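Local structure of fatty acid synthase 1, isoform A (Drosophila melanogaster, 6FN6) at residues T56-E61 / A199-A204; Q43-M48 / I81-G86; V515-A520 / G548-F553; E491-A496 / E1082-Q1087. The protein probably builds long-chain saturated fatty acids from acetyl-CoA and malonyl-CoA with NADPH, this piece being its modifying region of dehydratase, enoylreductase and ketoreductase domains. One frame throughout, in Å; residues are numbered along the deposited sequence.

Interaction 1. Residues T56-E61 / A199-A204; sequences TPVVME and AVINPA
Ile201, Met60 and Ala199 bury the most surface where strand 58-61 runs antiparallel to strand 199-201. The Ile201 side chain lies beside that of Val58 and points the same way, and its CD1 reaches Met60 CE at 3.7 Å. Met60 gets there because its chain stays extended beyond CG (chi2 -170°, chi3 -159°), which carries the methyl out over this face, leaning back to Ile201. Behind it, Met60 CB rests against Ala199 CB. These side chains share one face, whereas Val59 and Val200 meet on the reverse. The backbones hold the register: Met60 and Ala199 exchange two bonds, Ala199 N to Met60 O at 2.9 Å being the shorter, and Ile201 N meets Val58 O at 3.1 Å. The return bond from Val58 N to Ile201 O is weak. Where the strands end, Pro203 CD sits against Pro57 CB at 3.6 Å and its CG near Thr56 O; with a serine in place of Pro203, this packing on Pro57 and Thr56 would probably be lost. Trp42 of helix 34-48 packs on Val58, Met60 and Ile201, while strands 98-105 and 239-248 flank the pair, which joins the predicted N- and C-terminal hotdog folds of the dehydratase.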
loop_
_atom_site.group_PDB
_atom_site.type_symbol
_atom_site.label_atom_id
_atom_site.label_comp_id
_atom_site.label_asym_id
_atom_site.label_seq_id
_atom_site.Cartn_x
_atom_site.Cartn_y
_atom_site.Cartn_z
ATOM N N THR A 56 -18.044 -16.644 23.198
ATOM C CA THR A 56 -16.849 -15.868 22.884
ATOM C C THR A 56 -17.116 -14.770 21.856
ATOM O O THR A 56 -17.283 -15.059 20.671
ATOM C CB THR A 56 -15.729 -16.780 22.340
ATOM O OG1 THR A 56 -15.563 -17.911 23.203
ATOM C CG2 THR A 56 -14.417 -16.021 22.247
ATOM N N PRO A 57 -17.151 -13.503 22.301
ATOM C CA PRO A 57 -17.297 -12.406 21.336
ATOM C C PRO A 57 -16.004 -12.140 20.568
ATOM O O PRO A 57 -14.920 -12.287 21.130
ATOM C CB PRO A 57 -17.672 -11.214 22.218
ATOM C CG PRO A 57 -17.068 -11.520 23.536
ATOM C CD PRO A 57 -17.140 -13.012 23.690
ATOM N N VAL A 58 -16.114 -11.770 19.296
ATOM C CA VAL A 58 -14.932 -11.524 18.474
ATOM C C VAL A 58 -15.132 -10.320 17.557
ATOM O O VAL A 58 -16.255 -9.869 17.341
ATOM C CB VAL A 58 -14.561 -12.771 17.644
ATOM C CG1 VAL A 58 -14.233 -13.948 18.560
ATOM C CG2 VAL A 58 -15.688 -13.129 16.674
ATOM N N VAL A 59 -14.024 -9.804 17.033
ATOM C CA VAL A 59 -14.055 -8.725 16.056
ATOM C C VAL A 59 -13.206 -9.115 14.854
ATOM O O VAL A 59 -11.989 -9.260 14.966
ATOM C CB VAL A 59 -13.564 -7.398 16.665
ATOM C CG1 VAL A 59 -13.475 -6.311 15.597
ATOM C CG2 VAL A 59 -14.476 -6.960 17.793
ATOM N N MET A 60 -13.858 -9.298 13.710
ATOM C CA MET A 60 -13.153 -9.626 12.479
ATOM C C MET A 60 -12.900 -8.359 11.680
ATOM O O MET A 60 -13.735 -7.455 11.661
ATOM C CB MET A 60 -13.956 -10.624 11.652
ATOM C CG MET A 60 -14.327 -11.875 12.417
ATOM S SD MET A 60 -15.007 -13.162 11.366
ATOM C CE MET A 60 -15.864 -14.135 12.592
ATOM N N GLU A 61 -11.749 -8.294 11.020
ATOM C CA GLU A 61 -11.381 -7.110 10.255
ATOM C C GLU A 61 -10.713 -7.469 8.935
ATOM O O GLU A 61 -10.047 -8.498 8.820
ATOM C CB GLU A 61 -10.455 -6.212 11.074
ATOM C CG GLU A 61 -11.093 -5.655 12.331
ATOM C CD GLU A 61 -10.127 -4.827 13.150
ATOM O OE1 GLU A 61 -9.990 -3.620 12.859
ATOM O OE2 GLU A 61 -9.501 -5.382 14.079
ATOM N N ALA A 199 -16.539 -6.756 11.196
ATOM C CA ALA A 199 -17.675 -7.563 11.612
ATOM C C ALA A 199 -17.620 -7.801 13.115
ATOM O O ALA A 199 -16.811 -8.594 13.594
ATOM C CB ALA A 199 -17.694 -8.885 10.861
ATOM N N VAL A 200 -18.483 -7.111 13.852
ATOM C CA VAL A 200 -18.536 -7.249 15.302
ATOM C C VAL A 200 -19.604 -8.266 15.684
ATOM O O VAL A 200 -20.769 -8.122 15.316
ATOM C CB VAL A 200 -18.804 -5.897 15.983
ATOM C CG1 VAL A 200 -18.707 -6.034 17.494
ATOM C CG2 VAL A 200 -17.836 -4.844 15.477
ATOM N N ILE A 201 -19.197 -9.297 16.417
ATOM C CA ILE A 201 -20.113 -10.343 16.850
ATOM C C ILE A 201 -20.188 -10.352 18.374
ATOM O O ILE A 201 -19.174 -10.504 19.058
ATOM C CB ILE A 201 -19.692 -11.716 16.302
ATOM C CG1 ILE A 201 -19.530 -11.648 14.779
ATOM C CG2 ILE A 201 -20.722 -12.777 16.683
ATOM C CD1 ILE A 201 -18.950 -12.899 14.160
ATOM N N ASN A 202 -21.403 -10.193 18.892
ATOM C CA ASN A 202 -21.648 -10.122 20.329
ATOM C C ASN A 202 -22.664 -11.189 20.737
ATOM O O ASN A 202 -23.864 -10.916 20.785
ATOM C CB ASN A 202 -22.158 -8.731 20.708
ATOM C CG ASN A 202 -22.198 -8.509 22.203
ATOM O OD1 ASN A 202 -22.221 -9.458 22.989
ATOM N ND2 ASN A 202 -22.218 -7.245 22.607
ATOM N N PRO A 203 -22.189 -12.409 21.037
ATOM C CA PRO A 203 -23.108 -13.519 21.323
ATOM C C PRO A 203 -23.982 -13.295 22.555
ATOM O O PRO A 203 -25.169 -13.621 22.530
ATOM C CB PRO A 203 -22.167 -14.710 21.554
ATOM C CG PRO A 203 -20.836 -14.283 21.037
ATOM C CD PRO A 203 -20.781 -12.809 21.181
ATOM N N ALA A 204 -23.398 -12.744 23.616
ATOM C CA ALA A 204 -24.127 -12.510 24.855
ATOM C C ALA A 204 -25.330 -11.608 24.604
ATOM O O ALA A 204 -26.442 -11.891 25.050
ATOM C CB ALA A 204 -23.213 -11.897 25.900
#

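Interaction 2. Residues Q43-M48 / I81-G86; sequences QTFAKM and INFFDG
Phe45 holds CG opposite its backbone N (chi1 -176°), and Phe83 holds CG opposite its carbonyl carbon (chi1 -65°), a combination that swings the two rings into the space between helix 43-48 and strand 81-83. Their centroids are 5.2 Å apart and their planes meet at an oblique 34°. Phe45 CD1 stands over one face of the Phe83 ring, displaced toward its rim, and comes within 3.6 Å of Phe83 CE2, while Phe45 CB lies near Phe83 CZ. The Thr44 hydroxyl approaches the same ring differently: OG1 lies at the edge, near the ring plane, 3.8 Å from Phe83 CE1. That oxygen is hydrogen-bonded to the Leu40 carbonyl one helical turn back, and its contacts with the strand are packing. Thr44 and Ile81 also meet end to end, OG1 lying 3.7 Å from Ile81 CD1. One turn further along the helix, Met48 bends at its thioether and makes a Met-aromatic contact, its SD 4.6 Å from the Phe83 ring centroid and oblique to the ring. Ile104 of strand 98-105 touches both phenylalanines, and strand 76-83 nears the second subunit, whose Phe84 stacks on Phe84. A helix laid by apolar side chains against a curved antiparallel sheet is the mark of the hotdog fold, here the predicted N-terminal one of the dehydratase.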
loop_
_atom_site.group_PDB
_atom_site.type_symbol
_atom_site.label_atom_id
_atom_site.label_comp_id
_atom_site.label_asym_id
_atom_site.label_seq_id
_atom_site.Cartn_x
_atom_site.Cartn_y
_atom_site.Cartn_z
ATOM N N GLN A 43 -15.521 -20.004 15.116
ATOM C CA GLN A 43 -15.602 -21.199 15.946
ATOM C C GLN A 43 -14.228 -21.717 16.353
ATOM O O GLN A 43 -13.918 -21.804 17.542
ATOM C CB GLN A 43 -16.374 -22.297 15.213
ATOM C CG GLN A 43 -17.879 -22.083 15.216
ATOM C CD GLN A 43 -18.625 -23.146 14.440
ATOM O OE1 GLN A 43 -18.034 -23.896 13.663
ATOM N NE2 GLN A 43 -19.934 -23.218 14.646
ATOM N N THR A 44 -13.402 -22.051 15.367
ATOM C CA THR A 44 -12.098 -22.642 15.640
ATOM C C THR A 44 -11.234 -21.726 16.499
ATOM O O THR A 44 -10.505 -22.195 17.370
ATOM C CB THR A 44 -11.338 -22.962 14.338
ATOM O OG1 THR A 44 -11.301 -21.800 13.500
ATOM C CG2 THR A 44 -12.010 -24.110 13.594
ATOM N N PHE A 45 -11.319 -20.423 16.255
ATOM C CA PHE A 45 -10.520 -19.458 17.005
ATOM C C PHE A 45 -10.893 -19.448 18.483
ATOM O O PHE A 45 -10.026 -19.326 19.349
ATOM C CB PHE A 45 -10.679 -18.056 16.418
ATOM C CG PHE A 45 -9.815 -17.024 17.084
ATOM C CD1 PHE A 45 -8.435 -17.070 16.957
ATOM C CD2 PHE A 45 -10.381 -16.005 17.829
ATOM C CE1 PHE A 45 -7.636 -16.123 17.568
ATOM C CE2 PHE A 45 -9.586 -15.054 18.441
ATOM C CZ PHE A 45 -8.212 -15.113 18.309
ATOM N N ALA A 46 -12.183 -19.573 18.770
ATOM C CA ALA A 46 -12.649 -19.605 20.150
ATOM C C ALA A 46 -12.244 -20.913 20.820
ATOM O O ALA A 46 -11.958 -20.951 22.019
ATOM C CB ALA A 46 -14.157 -19.426 20.205
ATOM N N LYS A 47 -12.217 -21.982 20.034
ATOM C CA LYS A 47 -11.901 -23.304 20.553
ATOM C C LYS A 47 -10.465 -23.353 21.078
ATOM O O LYS A 47 -10.215 -23.870 22.167
ATOM C CB LYS A 47 -12.121 -24.368 19.476
ATOM C CG LYS A 47 -12.270 -25.779 20.025
ATOM C CD LYS A 47 -12.651 -26.768 18.933
ATOM C CE LYS A 47 -12.695 -28.198 19.459
ATOM N NZ LYS A 47 -13.774 -28.386 20.475
ATOM N N MET A 48 -9.526 -22.810 20.308
ATOM C CA MET A 48 -8.119 -22.837 20.705
ATOM C C MET A 48 -7.860 -21.867 21.853
ATOM O O MET A 48 -6.903 -22.035 22.609
ATOM C CB MET A 48 -7.189 -22.506 19.528
ATOM C CG MET A 48 -7.614 -21.347 18.640
ATOM S SD MET A 48 -6.551 -21.155 17.191
ATOM C CE MET A 48 -6.842 -22.693 16.316
ATOM N N ILE A 81 -7.529 -23.950 8.197
ATOM C CA ILE A 81 -7.493 -22.650 8.865
ATOM C C ILE A 81 -6.186 -22.484 9.637
ATOM O O ILE A 81 -5.699 -23.430 10.253
ATOM C CB ILE A 81 -8.700 -22.473 9.807
ATOM C CG1 ILE A 81 -9.980 -22.957 9.117
ATOM C CG2 ILE A 81 -8.821 -21.015 10.230
ATOM C CD1 ILE A 81 -11.253 -22.752 9.921
ATOM N N ASN A 82 -5.633 -21.273 9.610
ATOM C CA ASN A 82 -4.382 -20.973 10.308
ATOM C C ASN A 82 -4.411 -19.569 10.915
ATOM O O ASN A 82 -4.981 -18.647 10.335
ATOM C CB ASN A 82 -3.193 -21.103 9.353
ATOM C CG ASN A 82 -1.884 -21.346 10.079
ATOM O OD1 ASN A 82 -1.722 -20.959 11.237
ATOM N ND2 ASN A 82 -0.942 -21.989 9.401
ATOM N N PHE A 83 -3.787 -19.414 12.082
ATOM C CA PHE A 83 -3.789 -18.138 12.795
ATOM C C PHE A 83 -2.379 -17.712 13.207
ATOM O O PHE A 83 -1.567 -18.542 13.614
ATOM C CB PHE A 83 -4.673 -18.229 14.042
ATOM C CG PHE A 83 -6.128 -18.445 13.745
ATOM C CD1 PHE A 83 -6.629 -19.726 13.586
ATOM C CD2 PHE A 83 -6.997 -17.374 13.645
ATOM C CE1 PHE A 83 -7.968 -19.934 13.317
ATOM C CE2 PHE A 83 -8.339 -17.576 13.376
ATOM C CZ PHE A 83 -8.824 -18.858 13.213
ATOM N N PHE A 84 -2.105 -16.413 13.106
ATOM C CA PHE A 84 -0.852 -15.837 13.596
ATOM C C PHE A 84 -1.014 -15.247 14.995
ATOM O O PHE A 84 -1.788 -14.311 15.197
ATOM C CB PHE A 84 -0.338 -14.740 12.653
ATOM C CG PHE A 84 0.274 -15.251 11.371
ATOM C CD1 PHE A 84 0.649 -16.580 11.222
ATOM C CD2 PHE A 84 0.500 -14.381 10.318
ATOM C CE1 PHE A 84 1.216 -17.028 10.042
ATOM C CE2 PHE A 84 1.067 -14.822 9.139
ATOM C CZ PHE A 84 1.427 -16.143 9.000
ATOM N N ASP A 85 -0.274 -15.791 15.954
ATOM C CA ASP A 85 -0.292 -15.280 17.320
ATOM C C ASP A 85 0.113 -13.808 17.354
ATOM O O ASP A 85 -0.381 -13.036 18.177
ATOM C CB ASP A 85 0.647 -16.095 18.212
ATOM C CG ASP A 85 0.110 -17.480 18.515
ATOM O OD1 ASP A 85 -0.806 -17.935 17.798
ATOM O OD2 ASP A 85 0.608 -18.113 19.471
ATOM N N GLY A 86 1.011 -13.426 16.453
ATOM C CA GLY A 86 1.565 -12.085 16.448
ATOM C C GLY A 86 0.582 -10.982 16.105
ATOM O O GLY A 86 0.399 -10.047 16.884
#

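Interaction 3. Residues V515-A520 / G548-F553; sequences VFVQDA and GAWGTF
Trp550, which meets Val515 and Val517 with the far end of its indole, directs NE1 away from them into a weak hydrogen bond with the Leu531 carbonyl oxygen. Its six-membered ring is left to the valines: CH2 lies 4.1 Å from Val515 CG1 and 4.2 Å from Val517 CG2, with both methyls oblique to the ring. The two valines alternate with Phe516 along strand 515-517, and so put their side chains on the same side. Between them, the Phe516 carbonyl oxygen comes within 4.2 Å of Trp550 CZ3, a packing distance; the backbone of Phe516 pairs with Asn543 and Leu545 of strand 542-546, which lies between the strands of this contact. Trp550 CG is anti to its carbonyl carbon (chi1 -71°), and the indole reaches across that intervening strand, touching Leu545. Beyond the strand end, Gln518 comes up to Phe553 from the opposite direction: NE2 lies at the ring edge, 4.2 Å from CZ, with amide and ring planes 18° apart, though Gln518 is poorly ordered. The polar bonds of the central residues thus go to neighbours outside the pair, and the contact within the pseudo-ketoreductase domain is mainly apolar packing, chiefly on one tryptophan.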
loop_
_atom_site.group_PDB
_atom_site.type_symbol
_atom_site.label_atom_id
_atom_site.label_comp_id
_atom_site.label_asym_id
_atom_site.label_seq_id
_atom_site.Cartn_x
_atom_site.Cartn_y
_atom_site.Cartn_z
ATOM N N VAL A 515 -65.968 -29.645 -39.273
ATOM C CA VAL A 515 -66.279 -29.100 -40.588
ATOM C C VAL A 515 -66.453 -27.590 -40.459
ATOM O O VAL A 515 -67.514 -27.106 -40.064
ATOM C CB VAL A 515 -67.531 -29.770 -41.186
ATOM C CG1 VAL A 515 -67.806 -29.253 -42.590
ATOM C CG2 VAL A 515 -67.358 -31.282 -41.199
ATOM N N PHE A 516 -65.394 -26.855 -40.782
ATOM C CA PHE A 516 -65.360 -25.409 -40.585
ATOM C C PHE A 516 -65.519 -24.669 -41.914
ATOM O O PHE A 516 -64.697 -24.820 -42.818
ATOM C CB PHE A 516 -64.048 -25.001 -39.909
ATOM C CG PHE A 516 -64.066 -23.616 -39.333
ATOM C CD1 PHE A 516 -63.806 -22.513 -40.127
ATOM C CD2 PHE A 516 -64.322 -23.422 -37.988
ATOM C CE1 PHE A 516 -63.819 -21.239 -39.592
ATOM C CE2 PHE A 516 -64.333 -22.151 -37.446
ATOM C CZ PHE A 516 -64.079 -21.059 -38.248
ATOM N N VAL A 517 -66.572 -23.866 -42.026
ATOM C CA VAL A 517 -66.857 -23.144 -43.262
ATOM C C VAL A 517 -66.968 -21.647 -42.993
ATOM O O VAL A 517 -67.917 -21.188 -42.360
ATOM C CB VAL A 517 -68.147 -23.676 -43.922
ATOM C CG1 VAL A 517 -68.422 -22.947 -45.225
ATOM C CG2 VAL A 517 -68.054 -25.180 -44.152
ATOM N N GLN A 518 -66.000 -20.885 -43.496
ATOM C CA GLN A 518 -65.968 -19.445 -43.269
ATOM C C GLN A 518 -67.147 -18.747 -43.934
ATOM O O GLN A 518 -67.879 -17.997 -43.289
ATOM C CB GLN A 518 -64.659 -18.845 -43.787
ATOM C CG GLN A 518 -63.411 -19.371 -43.101
ATOM C CD GLN A 518 -62.178 -18.553 -43.439
ATOM O OE1 GLN A 518 -62.239 -17.623 -44.244
ATOM N NE2 GLN A 518 -61.052 -18.893 -42.822
ATOM N N ASP A 519 -67.331 -19.000 -45.226
ATOM C CA ASP A 519 -68.375 -18.329 -45.989
ATOM C C ASP A 519 -69.741 -18.875 -45.584
ATOM O O ASP A 519 -69.990 -20.076 -45.693
ATOM C CB ASP A 519 -68.152 -18.517 -47.489
ATOM C CG ASP A 519 -68.904 -17.497 -48.316
ATOM O OD1 ASP A 519 -69.717 -16.751 -47.733
ATOM O OD2 ASP A 519 -68.686 -17.443 -49.546
ATOM N N ALA A 520 -70.630 -17.998 -45.126
ATOM C CA ALA A 520 -71.935 -18.440 -44.647
ATOM C C ALA A 520 -72.856 -18.840 -45.796
ATOM O O ALA A 520 -73.852 -19.533 -45.586
ATOM C CB ALA A 520 -72.583 -17.346 -43.812
ATOM N N GLY A 548 -63.632 -21.524 -51.465
ATOM C CA GLY A 548 -63.846 -22.642 -52.366
ATOM C C GLY A 548 -62.873 -23.794 -52.206
ATOM O O GLY A 548 -63.027 -24.828 -52.858
ATOM N N ALA A 549 -61.878 -23.626 -51.340
ATOM C CA ALA A 549 -60.846 -24.643 -51.165
ATOM C C ALA A 549 -60.836 -25.204 -49.748
ATOM O O ALA A 549 -60.825 -24.457 -48.769
ATOM C CB ALA A 549 -59.479 -24.068 -51.505
ATOM N N TRP A 550 -60.844 -26.530 -49.654
ATOM C CA TRP A 550 -60.701 -27.208 -48.376
ATOM C C TRP A 550 -59.245 -27.176 -47.941
ATOM O O TRP A 550 -58.339 -27.240 -48.772
ATOM C CB TRP A 550 -61.195 -28.650 -48.471
ATOM C CG TRP A 550 -62.681 -28.763 -48.609
ATOM C CD1 TRP A 550 -63.375 -29.112 -49.729
ATOM C CD2 TRP A 550 -63.658 -28.530 -47.585
ATOM N NE1 TRP A 550 -64.723 -29.110 -49.468
ATOM C CE2 TRP A 550 -64.923 -28.758 -48.159
ATOM C CE3 TRP A 550 -63.584 -28.156 -46.240
ATOM C CZ2 TRP A 550 -66.106 -28.620 -47.437
ATOM C CZ3 TRP A 550 -64.760 -28.021 -45.524
ATOM C CH2 TRP A 550 -66.003 -28.251 -46.124
ATOM N N GLY A 551 -59.020 -27.084 -46.636
ATOM C CA GLY A 551 -57.673 -27.067 -46.104
ATOM C C GLY A 551 -57.619 -27.128 -44.592
ATOM O O GLY A 551 -58.610 -27.431 -43.930
ATOM N N THR A 552 -56.447 -26.831 -44.049
ATOM C CA THR A 552 -56.231 -26.840 -42.611
ATOM C C THR A 552 -55.391 -25.636 -42.209
ATOM O O THR A 552 -54.814 -24.960 -43.064
ATOM C CB THR A 552 -55.510 -28.119 -42.155
ATOM O OG1 THR A 552 -54.215 -28.181 -42.765
ATOM C CG2 THR A 552 -56.303 -29.351 -42.548
ATOM N N PHE A 553 -55.340 -25.361 -40.910
ATOM C CA PHE A 553 -54.443 -24.341 -40.381
ATOM C C PHE A 553 -53.183 -25.002 -39.842
ATOM O O PHE A 553 -53.232 -25.753 -38.870
ATOM C CB PHE A 553 -55.128 -23.522 -39.290
ATOM C CG PHE A 553 -56.056 -22.476 -39.823
ATOM C CD1 PHE A 553 -55.556 -21.307 -40.366
ATOM C CD2 PHE A 553 -57.427 -22.663 -39.788
ATOM C CE1 PHE A 553 -56.405 -20.338 -40.862
ATOM C CE2 PHE A 553 -58.284 -21.698 -40.283
ATOM C CZ PHE A 553 -57.771 -20.534 -40.821
#

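Interaction 4. Residues E491-A496 / E1082-Q1087; sequences EELFGA and ERICEQ
Arg1083 lies across the backbone of Leu493 and Phe494, where the loop leading into helix 496-504 of the pseudo-ketoreductase meets helix 1072-1090 of the ketoreductase, two parts with Rossmann-type folds. The close-packed half belongs to the arginine's aliphatic chain: chi1 of -161° sets CG 3.4 Å from Leu493 N, and the bend at chi2 (71°) brings CD 3.6 Å from Phe494 O. Further out, Glu491 O stands at the edge of the guanidinium, 3.6 Å from NE, a loose polar approach. The guanidinium is tied to its own helix by a salt bridge from Arg1083 NH1 to Glu1086 OE1, 2.9 Å long. With an alanine at Arg1083, Glu1086 would probably lose its charge partner and a gap would open beside the Leu493 and Phe494 backbone. Leu493, with its backbone in the left-handed region, turns CD2 to CG1 and CD1 of Ile1084, although the leucine is poorly ordered. On the other flank, Gly495 precedes helix 496-504 as its N-cap residue and lies close to the Glu1082 carboxylate, which is hydrogen-bonded to Gly498 N through OE1 and to Gln1099 through OE2. The outer side is looser, for the exposed and poorly ordered Glu492 brings CG to within 4.2 Å of Gln1087 NE2.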
loop_
_atom_site.group_PDB
_atom_site.type_symbol
_atom_site.label_atom_id
_atom_site.label_comp_id
_atom_site.label_asym_id
_atom_site.label_seq_id
_atom_site.Cartn_x
_atom_site.Cartn_y
_atom_site.Cartn_z
ATOM N N GLU A 491 -69.584 -18.574 -38.329
ATOM C CA GLU A 491 -69.691 -18.153 -36.935
ATOM C C GLU A 491 -68.493 -17.327 -36.472
ATOM O O GLU A 491 -67.344 -17.654 -36.768
ATOM C CB GLU A 491 -69.852 -19.374 -36.030
ATOM C CG GLU A 491 -71.149 -20.133 -36.235
ATOM C CD GLU A 491 -72.354 -19.309 -35.843
ATOM O OE1 GLU A 491 -72.261 -18.567 -34.843
ATOM O OE2 GLU A 491 -73.404 -19.423 -36.511
ATOM N N GLU A 492 -68.778 -16.253 -35.742
ATOM C CA GLU A 492 -67.739 -15.401 -35.175
ATOM C C GLU A 492 -67.318 -15.922 -33.804
ATOM O O GLU A 492 -68.044 -16.681 -33.163
ATOM C CB GLU A 492 -68.214 -13.948 -35.065
ATOM C CG GLU A 492 -68.352 -13.219 -36.398
ATOM C CD GLU A 492 -69.465 -13.765 -37.270
ATOM O OE1 GLU A 492 -70.007 -14.842 -36.945
ATOM O OE2 GLU A 492 -69.798 -13.113 -38.283
ATOM N N LEU A 493 -66.131 -15.513 -33.375
ATOM C CA LEU A 493 -65.547 -15.946 -32.111
ATOM C C LEU A 493 -65.410 -17.461 -32.081
ATOM O O LEU A 493 -65.529 -18.084 -31.026
ATOM C CB LEU A 493 -66.393 -15.486 -30.923
ATOM C CG LEU A 493 -66.451 -13.983 -30.646
ATOM C CD1 LEU A 493 -67.423 -13.712 -29.510
ATOM C CD2 LEU A 493 -65.078 -13.415 -30.337
ATOM N N PHE A 494 -65.163 -18.052 -33.244
ATOM C CA PHE A 494 -64.771 -19.449 -33.309
ATOM C C PHE A 494 -63.644 -19.616 -34.312
ATOM O O PHE A 494 -63.882 -19.840 -35.500
ATOM C CB PHE A 494 -65.955 -20.341 -33.686
ATOM C CG PHE A 494 -66.973 -20.491 -32.590
ATOM C CD1 PHE A 494 -66.611 -20.994 -31.350
ATOM C CD2 PHE A 494 -68.292 -20.136 -32.803
ATOM C CE1 PHE A 494 -67.548 -21.132 -30.342
ATOM C CE2 PHE A 494 -69.232 -20.272 -31.801
ATOM C CZ PHE A 494 -68.860 -20.770 -30.568
ATOM N N GLY A 495 -62.415 -19.469 -33.830
ATOM C CA GLY A 495 -61.245 -19.747 -34.635
ATOM C C GLY A 495 -61.129 -21.243 -34.824
ATOM O O GLY A 495 -61.320 -22.003 -33.875
ATOM N N ALA A 496 -60.797 -21.665 -36.038
ATOM C CA ALA A 496 -60.781 -23.083 -36.367
ATOM C C ALA A 496 -59.752 -23.837 -35.525
ATOM O O ALA A 496 -60.017 -24.946 -35.057
ATOM C CB ALA A 496 -60.500 -23.276 -37.851
ATOM N N GLU A 1082 -58.508 -15.913 -31.042
ATOM C CA GLU A 1082 -57.956 -16.178 -32.366
ATOM C C GLU A 1082 -58.781 -15.476 -33.436
ATOM O O GLU A 1082 -58.244 -14.799 -34.311
ATOM C CB GLU A 1082 -57.917 -17.683 -32.645
ATOM C CG GLU A 1082 -56.882 -18.447 -31.835
ATOM C CD GLU A 1082 -57.053 -19.951 -31.946
ATOM O OE1 GLU A 1082 -57.850 -20.397 -32.801
ATOM O OE2 GLU A 1082 -56.393 -20.686 -31.177
ATOM N N ARG A 1083 -60.094 -15.648 -33.354
ATOM C CA ARG A 1083 -61.005 -15.095 -34.348
ATOM C C ARG A 1083 -61.009 -13.568 -34.281
ATOM O O ARG A 1083 -61.006 -12.894 -35.309
ATOM C CB ARG A 1083 -62.419 -15.641 -34.129
ATOM C CG ARG A 1083 -63.335 -15.521 -35.333
ATOM C CD ARG A 1083 -62.918 -16.500 -36.418
ATOM N NE ARG A 1083 -63.926 -16.634 -37.471
ATOM C CZ ARG A 1083 -63.879 -16.022 -38.651
ATOM N NH1 ARG A 1083 -62.872 -15.210 -38.960
ATOM N NH2 ARG A 1083 -64.849 -16.225 -39.531
ATOM N N ILE A 1084 -61.031 -13.030 -33.066
ATOM C CA ILE A 1084 -61.011 -11.585 -32.871
ATOM C C ILE A 1084 -59.833 -10.946 -33.606
ATOM O O ILE A 1084 -59.989 -9.933 -34.286
ATOM C CB ILE A 1084 -60.974 -11.238 -31.373
ATOM C CG1 ILE A 1084 -62.296 -11.633 -30.715
ATOM C CG2 ILE A 1084 -60.688 -9.744 -31.171
ATOM C CD1 ILE A 1084 -62.321 -11.475 -29.200
ATOM N N CYS A 1085 -58.654 -11.541 -33.466
ATOM C CA CYS A 1085 -57.452 -10.989 -34.075
ATOM C C CYS A 1085 -57.471 -11.178 -35.585
ATOM O O CYS A 1085 -57.024 -10.304 -36.328
ATOM C CB CYS A 1085 -56.208 -11.627 -33.460
ATOM S SG CYS A 1085 -55.998 -11.195 -31.712
ATOM N N GLU A 1086 -57.979 -12.320 -36.037
ATOM C CA GLU A 1086 -58.112 -12.572 -37.465
ATOM C C GLU A 1086 -59.067 -11.558 -38.081
ATOM O O GLU A 1086 -58.770 -10.949 -39.106
ATOM C CB GLU A 1086 -58.622 -13.989 -37.729
ATOM C CG GLU A 1086 -58.652 -14.360 -39.208
ATOM C CD GLU A 1086 -59.285 -15.715 -39.469
ATOM O OE1 GLU A 1086 -60.125 -16.153 -38.654
ATOM O OE2 GLU A 1086 -58.945 -16.342 -40.495
ATOM N N GLN A 1087 -60.213 -11.379 -37.437
ATOM C CA GLN A 1087 -61.234 -10.467 -37.930
ATOM C C GLN A 1087 -60.695 -9.043 -37.975
ATOM O O GLN A 1087 -60.939 -8.306 -38.930
ATOM C CB GLN A 1087 -62.483 -10.539 -37.047
ATOM C CG GLN A 1087 -63.305 -11.806 -37.235
ATOM C CD GLN A 1087 -63.965 -11.885 -38.597
ATOM O OE1 GLN A 1087 -63.355 -12.322 -39.574
ATOM N NE2 GLN A 1087 -65.222 -11.464 -38.669
#

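Overall arrangement
The four contacts form two pairs at opposite sides of the chain's centre. Interactions 1 and 2, with centres 14 Å apart, share the dehydratase: their segments alternate along the chain, helix 34-48 leads on to strand 58-65, and Thr56 packs on Ala46. Interactions 3 and 4, 13 Å apart, share the ketoreductase end, where Phe516 and Phe553 pack on Ala496. There, interaction 3 closes a short span within the pseudo-ketoreductase, and interaction 4 encloses it, bringing together segments separated by 585 residues that include the enoylreductase. Interactions 1 and 3 are 79 Å apart between centres, so the two pairs lie in distant parts of one modifying region: the first within the dehydratase, the second where pseudo-ketoreductase and ketoreductase meet.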